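PDB 5GVJ: enoyl-[acyl-carrier-protein] reductase [FMN] from Thermotoga maritima, which probably reduces the double bond of enoyl groups carried on acyl-carrier protein, using NADH and an FMN cofactor, as FabK enzymes do in fatty-acid synthesis. Local coordinates for residues 13-24 and 37-47; 193-201 and 284-294. The protein carries 1 engineered substitution. One frame throughout, in Å; residues are numbered along the deposited sequence.

Interaction 1 of 2, residues 13-24 and 37-47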
# COMPACT_ATOMS: atom_id res chain seq x y z
N ILE A 13 -9.66 3.85 -24.97
CA ILE A 13 -10.64 2.99 -24.33
C ILE A 13 -11.57 3.87 -23.50
O ILE A 13 -11.30 5.04 -23.25
CB ILE A 13 -10.00 1.90 -23.46
CG1 ILE A 13 -9.15 2.56 -22.35
CG2 ILE A 13 -9.14 0.99 -24.30
CD1 ILE A 13 -8.36 1.55 -21.53
N GLU A 14 -12.66 3.25 -23.06
CA GLU A 14 -13.70 3.97 -22.35
C GLU A 14 -13.37 4.12 -20.86
O GLU A 14 -13.66 5.16 -20.26
CB GLU A 14 -15.04 3.25 -22.55
CG GLU A 14 -16.24 3.92 -21.93
CD GLU A 14 -17.54 3.18 -22.22
OE1 GLU A 14 -17.49 2.05 -22.77
OE2 GLU A 14 -18.61 3.73 -21.89
N HIS A 15 -12.78 3.09 -20.25
CA HIS A 15 -12.60 3.12 -18.81
C HIS A 15 -11.13 2.97 -18.46
O HIS A 15 -10.42 2.20 -19.11
CB HIS A 15 -13.39 2.02 -18.08
CG HIS A 15 -14.82 1.90 -18.52
ND1 HIS A 15 -15.73 2.91 -18.35
CD2 HIS A 15 -15.49 0.88 -19.11
CE1 HIS A 15 -16.90 2.53 -18.82
NE2 HIS A 15 -16.78 1.30 -19.29
N PRO A 16 -10.65 3.66 -17.41
CA PRO A 16 -9.22 3.61 -17.04
C PRO A 16 -8.89 2.38 -16.19
O PRO A 16 -8.37 2.48 -15.08
CB PRO A 16 -9.05 4.91 -16.26
CG PRO A 16 -10.39 5.02 -15.51
CD PRO A 16 -11.42 4.55 -16.53
N ILE A 17 -9.21 1.20 -16.72
CA ILE A 17 -9.17 -0.05 -15.98
C ILE A 17 -8.50 -1.11 -16.86
O ILE A 17 -8.96 -1.36 -17.98
CB ILE A 17 -10.58 -0.50 -15.57
CG1 ILE A 17 -11.20 0.56 -14.63
CG2 ILE A 17 -10.54 -1.86 -14.90
CD1 ILE A 17 -12.68 0.28 -14.27
N LEU A 18 -7.40 -1.69 -16.38
CA LEU A 18 -6.73 -2.79 -17.07
C LEU A 18 -6.88 -4.07 -16.26
O LEU A 18 -6.95 -4.04 -15.03
CB LEU A 18 -5.22 -2.53 -17.28
CG LEU A 18 -4.60 -1.19 -17.69
CD1 LEU A 18 -3.15 -1.41 -18.17
CD2 LEU A 18 -5.41 -0.41 -18.68
N MET A 19 -6.94 -5.21 -16.96
CA MET A 19 -6.77 -6.51 -16.32
C MET A 19 -5.28 -6.83 -16.23
O MET A 19 -4.44 -6.09 -16.74
CB MET A 19 -7.55 -7.61 -17.08
CG MET A 19 -6.89 -8.07 -18.35
SD MET A 19 -7.79 -9.40 -19.22
CE MET A 19 -6.80 -10.82 -18.80
N GLY A 20 -4.95 -7.94 -15.58
CA GLY A 20 -3.55 -8.28 -15.36
C GLY A 20 -2.76 -8.82 -16.54
O GLY A 20 -1.64 -8.38 -16.80
N GLY A 21 -3.31 -9.80 -17.25
CA GLY A 21 -2.54 -10.44 -18.31
C GLY A 21 -1.42 -11.33 -17.81
O GLY A 21 -0.32 -11.33 -18.38
N MET A 22 -1.68 -12.09 -16.75
CA MET A 22 -0.74 -13.10 -16.29
C MET A 22 -0.70 -14.27 -17.28
O MET A 22 -1.62 -14.49 -18.06
CB MET A 22 -1.17 -13.57 -14.90
CG MET A 22 -0.20 -14.47 -14.17
SD MET A 22 -0.81 -14.77 -12.49
CE MET A 22 -2.41 -15.55 -12.78
N ALA A 23 0.41 -15.01 -17.25
CA ALA A 23 0.48 -16.23 -18.04
C ALA A 23 -0.61 -17.20 -17.61
O ALA A 23 -0.94 -17.31 -16.43
CB ALA A 23 1.86 -16.88 -17.90
N TRP A 24 -1.20 -17.88 -18.60
CA TRP A 24 -2.25 -18.88 -18.40
C TRP A 24 -3.59 -18.25 -18.05
O TRP A 24 -4.61 -18.63 -18.63
CB TRP A 24 -1.84 -19.91 -17.34
CG TRP A 24 -0.60 -20.65 -17.72
CD1 TRP A 24 0.63 -20.53 -17.14
CD2 TRP A 24 -0.46 -21.58 -18.80
NE1 TRP A 24 1.52 -21.35 -17.78
CE2 TRP A 24 0.88 -22.01 -18.80
CE3 TRP A 24 -1.34 -22.12 -19.74
CZ2 TRP A 24 1.37 -22.94 -19.72
CZ3 TRP A 24 -0.85 -23.04 -20.66
CH2 TRP A 24 0.49 -23.45 -20.63
N ALA A 37 -16.04 -4.75 -22.70
CA ALA A 37 -16.66 -3.99 -21.62
C ALA A 37 -16.08 -2.59 -21.44
O ALA A 37 -16.53 -1.88 -20.53
CB ALA A 37 -16.53 -4.75 -20.30
N GLY A 38 -15.09 -2.18 -22.24
CA GLY A 38 -14.59 -0.82 -22.20
C GLY A 38 -13.28 -0.59 -21.46
O GLY A 38 -12.79 0.54 -21.44
N GLY A 39 -12.71 -1.63 -20.85
CA GLY A 39 -11.40 -1.55 -20.24
C GLY A 39 -10.34 -2.03 -21.21
O GLY A 39 -10.56 -2.08 -22.43
N LEU A 40 -9.18 -2.39 -20.68
CA LEU A 40 -8.12 -2.94 -21.53
C LEU A 40 -7.91 -4.40 -21.16
O LEU A 40 -7.28 -4.70 -20.15
CB LEU A 40 -6.82 -2.15 -21.41
CG LEU A 40 -5.82 -2.56 -22.50
CD1 LEU A 40 -6.12 -1.80 -23.81
CD2 LEU A 40 -4.36 -2.34 -22.06
N GLY A 41 -8.42 -5.30 -21.99
CA GLY A 41 -8.06 -6.70 -21.85
C GLY A 41 -6.62 -6.91 -22.28
O GLY A 41 -6.09 -6.19 -23.13
N ILE A 42 -5.97 -7.89 -21.67
CA ILE A 42 -4.55 -8.10 -21.92
C ILE A 42 -4.30 -9.59 -22.04
O ILE A 42 -4.66 -10.35 -21.14
CB ILE A 42 -3.65 -7.48 -20.83
CG1 ILE A 42 -3.72 -5.95 -20.91
CG2 ILE A 42 -2.22 -7.96 -21.02
CD1 ILE A 42 -3.01 -5.23 -19.74
N ILE A 43 -3.72 -10.00 -23.16
CA ILE A 43 -3.33 -11.39 -23.38
C ILE A 43 -1.99 -11.61 -22.70
O ILE A 43 -1.01 -10.91 -22.98
CB ILE A 43 -3.24 -11.70 -24.88
CG1 ILE A 43 -4.62 -11.61 -25.54
CG2 ILE A 43 -2.61 -13.08 -25.10
CD1 ILE A 43 -4.56 -11.64 -27.08
N GLY A 44 -1.93 -12.59 -21.80
CA GLY A 44 -0.67 -12.92 -21.16
C GLY A 44 0.12 -13.92 -21.97
O GLY A 44 -0.29 -15.08 -22.11
N SER A 45 1.25 -13.50 -22.53
CA SER A 45 2.03 -14.35 -23.41
C SER A 45 3.16 -15.07 -22.69
O SER A 45 3.99 -15.71 -23.35
CB SER A 45 2.59 -13.54 -24.59
OG SER A 45 3.70 -12.74 -24.22
N GLY A 46 3.22 -14.97 -21.36
CA GLY A 46 4.38 -15.43 -20.63
C GLY A 46 4.78 -16.86 -20.93
O GLY A 46 5.97 -17.19 -20.94
N ALA A 47 3.79 -17.73 -21.18
CA ALA A 47 4.02 -19.14 -21.47
C ALA A 47 3.78 -19.47 -22.94
O ALA A 47 3.58 -20.64 -23.29
CB ALA A 47 3.12 -20.02 -20.60
O HOH W 1 2.12 -12.97 -19.33
O HOH W 2 0.75 -17.44 -21.45

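Interaction 2 of 2, residues 193-201 and 284-294. With NA (sodium ion), chain C.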
# COMPACT_ATOMS: atom_id res chain seq x y z
N GLY A 193 -5.44 -7.32 -11.44
CA GLY A 193 -5.29 -8.69 -11.90
C GLY A 193 -6.20 -9.68 -11.20
O GLY A 193 -6.98 -10.39 -11.85
N THR A 194 -6.12 -9.73 -9.86
CA THR A 194 -6.87 -10.74 -9.13
C THR A 194 -8.38 -10.52 -9.28
O THR A 194 -9.13 -11.49 -9.45
CB THR A 194 -6.45 -10.74 -7.65
OG1 THR A 194 -5.07 -11.13 -7.56
CG2 THR A 194 -7.29 -11.73 -6.84
N ARG A 195 -8.83 -9.26 -9.29
CA ARG A 195 -10.25 -8.98 -9.42
C ARG A 195 -10.83 -9.54 -10.72
O ARG A 195 -11.94 -10.08 -10.74
CB ARG A 195 -10.50 -7.47 -9.33
CG ARG A 195 -11.96 -7.04 -9.58
CD ARG A 195 -12.91 -7.50 -8.45
NE ARG A 195 -13.52 -8.80 -8.72
CZ ARG A 195 -14.50 -9.34 -7.99
NH1 ARG A 195 -14.98 -8.70 -6.91
NH2 ARG A 195 -15.00 -10.53 -8.33
N PHE A 196 -10.09 -9.43 -11.83
CA PHE A 196 -10.64 -9.95 -13.08
C PHE A 196 -10.41 -11.45 -13.27
O PHE A 196 -11.16 -12.09 -14.02
CB PHE A 196 -10.09 -9.17 -14.28
CG PHE A 196 -10.73 -7.81 -14.44
CD1 PHE A 196 -12.05 -7.69 -14.84
CD2 PHE A 196 -10.02 -6.65 -14.14
CE1 PHE A 196 -12.66 -6.45 -14.98
CE2 PHE A 196 -10.62 -5.39 -14.26
CZ PHE A 196 -11.93 -5.28 -14.68
N VAL A 197 -9.38 -12.03 -12.65
CA VAL A 197 -9.29 -13.49 -12.58
C VAL A 197 -10.52 -14.06 -11.88
O VAL A 197 -11.04 -15.12 -12.26
CB VAL A 197 -8.00 -13.93 -11.88
CG1 VAL A 197 -8.07 -15.42 -11.51
CG2 VAL A 197 -6.78 -13.65 -12.76
N ALA A 198 -10.99 -13.36 -10.85
CA ALA A 198 -12.20 -13.76 -10.11
C ALA A 198 -13.46 -13.24 -10.81
O ALA A 198 -14.30 -12.55 -10.22
CB ALA A 198 -12.12 -13.26 -8.68
N SER A 199 -13.63 -13.61 -12.07
CA SER A 199 -14.79 -13.17 -12.83
C SER A 199 -15.44 -14.35 -13.55
O SER A 199 -14.82 -15.39 -13.77
CB SER A 199 -14.43 -12.10 -13.85
OG SER A 199 -13.70 -12.68 -14.92
N VAL A 200 -16.70 -14.15 -13.95
CA VAL A 200 -17.42 -15.23 -14.63
C VAL A 200 -16.73 -15.58 -15.94
O VAL A 200 -16.60 -16.76 -16.30
CB VAL A 200 -18.90 -14.83 -14.87
CG1 VAL A 200 -19.63 -15.92 -15.67
CG2 VAL A 200 -19.61 -14.61 -13.55
N GLU A 201 -16.22 -14.57 -16.66
CA GLU A 201 -15.61 -14.77 -17.96
C GLU A 201 -14.15 -15.21 -17.87
O GLU A 201 -13.54 -15.52 -18.90
CB GLU A 201 -15.71 -13.49 -18.80
CG GLU A 201 -17.15 -13.12 -19.20
CD GLU A 201 -17.95 -12.44 -18.09
OE1 GLU A 201 -17.36 -12.13 -17.02
OE2 GLU A 201 -19.17 -12.22 -18.28
N ILE A 284 -12.18 -9.63 -2.11
CA ILE A 284 -13.03 -10.25 -3.12
C ILE A 284 -13.84 -11.35 -2.44
O ILE A 284 -13.27 -12.32 -1.92
CB ILE A 284 -12.20 -10.78 -4.29
CG1 ILE A 284 -11.57 -9.61 -5.06
CG2 ILE A 284 -13.06 -11.65 -5.22
CD1 ILE A 284 -10.40 -10.02 -5.92
N ASP A 285 -15.15 -11.19 -2.43
CA ASP A 285 -16.03 -12.13 -1.75
C ASP A 285 -16.98 -12.85 -2.68
O ASP A 285 -17.80 -13.65 -2.20
CB ASP A 285 -16.83 -11.42 -0.66
CG ASP A 285 -15.93 -10.83 0.38
OD1 ASP A 285 -15.10 -11.58 0.95
OD2 ASP A 285 -16.01 -9.61 0.59
N GLU A 286 -16.91 -12.60 -3.98
CA GLU A 286 -17.75 -13.35 -4.90
C GLU A 286 -17.23 -13.16 -6.31
O GLU A 286 -16.55 -12.18 -6.63
CB GLU A 286 -19.22 -12.94 -4.80
CG GLU A 286 -19.49 -11.48 -5.05
CD GLU A 286 -20.97 -11.16 -5.06
OE1 GLU A 286 -21.72 -11.85 -5.79
OE2 GLU A 286 -21.40 -10.24 -4.33
N ILE A 287 -17.55 -14.13 -7.16
CA ILE A 287 -17.20 -14.09 -8.57
C ILE A 287 -18.26 -13.27 -9.30
O ILE A 287 -19.45 -13.59 -9.23
CB ILE A 287 -17.08 -15.50 -9.15
CG1 ILE A 287 -16.09 -16.34 -8.33
CG2 ILE A 287 -16.68 -15.45 -10.61
CD1 ILE A 287 -14.70 -15.73 -8.21
N LYS A 288 -17.83 -12.21 -9.98
CA LYS A 288 -18.77 -11.34 -10.67
C LYS A 288 -18.55 -11.38 -12.18
O LYS A 288 -17.44 -11.64 -12.65
CB LYS A 288 -18.63 -9.88 -10.22
CG LYS A 288 -18.94 -9.58 -8.76
CD LYS A 288 -18.70 -8.07 -8.56
CE LYS A 288 -18.76 -7.65 -7.11
NZ LYS A 288 -18.54 -6.17 -7.01
N PRO A 289 -19.59 -11.08 -12.95
CA PRO A 289 -19.38 -10.79 -14.37
C PRO A 289 -18.45 -9.60 -14.54
O PRO A 289 -18.47 -8.66 -13.74
CB PRO A 289 -20.79 -10.46 -14.88
CG PRO A 289 -21.70 -11.13 -13.92
CD PRO A 289 -21.01 -10.99 -12.58
N VAL A 290 -17.65 -9.65 -15.60
CA VAL A 290 -16.76 -8.55 -15.95
C VAL A 290 -17.54 -7.24 -16.06
O VAL A 290 -17.10 -6.20 -15.55
CB VAL A 290 -16.01 -8.88 -17.26
CG1 VAL A 290 -15.46 -7.61 -17.93
CG2 VAL A 290 -14.87 -9.86 -16.95
N LYS A 291 -18.71 -7.28 -16.69
CA LYS A 291 -19.51 -6.06 -16.84
C LYS A 291 -19.88 -5.47 -15.48
O LYS A 291 -19.80 -4.25 -15.28
CB LYS A 291 -20.77 -6.35 -17.65
CG LYS A 291 -21.20 -5.19 -18.54
CD LYS A 291 -20.46 -5.23 -19.89
CE LYS A 291 -20.34 -3.84 -20.52
NZ LYS A 291 -19.51 -2.89 -19.66
N GLN A 292 -20.31 -6.31 -14.55
CA GLN A 292 -20.68 -5.82 -13.22
C GLN A 292 -19.47 -5.28 -12.48
O GLN A 292 -19.56 -4.24 -11.81
CB GLN A 292 -21.32 -6.94 -12.41
CG GLN A 292 -21.99 -6.46 -11.14
CD GLN A 292 -23.14 -5.49 -11.43
OE1 GLN A 292 -23.19 -4.39 -10.89
NE2 GLN A 292 -24.04 -5.90 -12.32
N ILE A 293 -18.33 -5.98 -12.56
CA ILE A 293 -17.10 -5.49 -11.93
C ILE A 293 -16.83 -4.05 -12.33
O ILE A 293 -16.58 -3.18 -11.48
CB ILE A 293 -15.91 -6.39 -12.28
CG1 ILE A 293 -16.08 -7.78 -11.66
CG2 ILE A 293 -14.57 -5.73 -11.86
CD1 ILE A 293 -15.02 -8.81 -12.14
N ILE A 294 -16.86 -3.77 -13.63
CA ILE A 294 -16.54 -2.42 -14.10
C ILE A 294 -17.62 -1.43 -13.67
O ILE A 294 -17.31 -0.29 -13.30
CB ILE A 294 -16.33 -2.43 -15.63
CG1 ILE A 294 -15.09 -3.27 -15.97
CG2 ILE A 294 -16.20 -0.99 -16.18
CD1 ILE A 294 -14.88 -3.51 -17.45
NA NA C . -11.55 -13.40 -0.78
O HOH W 3 -16.69 -9.18 -4.30
O HOH W 4 -19.69 -9.47 -18.35
O HOH W 5 -12.62 -12.33 1.21

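Interaction 1 of 2, residues 13-24 and 37-47
The first beta-alpha-beta unit of the TIM barrel sets Leu18 beside Leu40 in a single parallel bridge between strands 17-18 and 41-44, the outermost members of the eight-stranded sheet, closing the barrel. Leu40 N donates to Ile17 O at 2.9 Å, and Met19 N returns a bond to Leu40 O at 3.2 Å. Past this bridge a thioether replaces a carbonyl: with CG wedged between backbone N and carbonyl carbon (chi1 76°), Met19 SD accepts a weak bond of 3.4 Å from Ile42 N. The long Met19 side chain also reaches Leu30, Ala31 and Val34 of helix 28-36. With an alanine here, Ile42 N-H would probably lose this acceptor and a gap open against the helix. The Leu18 and Leu40 side chains run alongside each other, Leu18 CD2 3.5 Å from Leu40 CB; branched aliphatics suit this burial. Glycines let the backbones close in. Gly38, ending helix 28-36 in a Schellman motif, offers its O to His15 N at 2.8 Å; a CB on it would strike His15 CD2. At Gly21, an FMN-binding residue, a CB would collide with Ile42 CG2. Water then links the loops, donating to Gly21 O (3.1 Å) and accepting from Gly46 N.

Interaction 2 of 2, residues 193-201 and 284-294
Arg195 carries the polar part of this contact, in which the short helix 193-197, following the last strand of the TIM barrel, meets the loop leading into helix 290-309. Bends at chi2 and chi3 (68° and -92°) turn its NH2 toward two carbonyls lying near the guanidinium plane: Glu286 O at 2.8 Å across the contact and Ala198 O at 2.9 Å in its own segment, fixing the group's rotation. One backbone bond crosses, from Val200 N to Lys288 O (2.9 Å). Glu201 OE1 then takes Val290 N at 2.9 Å, a straight bond (168°) that puts a carboxylate at the first turn of helix 290-309, where its charge probably suits the helix dipole.

Apolar contacts sandwich the guanidinium: Ile284 CG2 covers one face and Ile293 CG1 the opposite one, and Arg195 NE is buried without a partner. Phe196 also packs here, its CE1 3.7 Å from Ile293 CG2 while Ile294 CG1 meets the ring edge. Ala198, small enough to admit larger neighbours, receives Ile287 CD1 at its CB, 3.6 Å away.

Lys288 runs beside Arg195 but pairs with Asp296. Ile284 O coordinates the sodium ion at 2.3 Å.

Overall arrangement
Interactions 1 and 2, with centres 13 Å apart, lie at the start and end of the barrel chain and touch directly. Ile17 CG2 meets Phe196 CE2 at 3.6 Å, so the first strand packs against the helix that follows the last. Elsewhere Ala37 CB lies 3.5 Å from Ile294 CD1, and Lys291 NZ is probably hydrogen-bonded to Ala37 O at 3.3 Å, tying helix 290-309 to the end of helix 28-36. Both contacts also reach the cofactor site: Gly21 and Ala23 of interaction 1 and Gly193 and Thr194 of interaction 2 bind FMN, although none is bound to this chain here. Gln191, another FMN residue, hydrogen-bonds Met19 O.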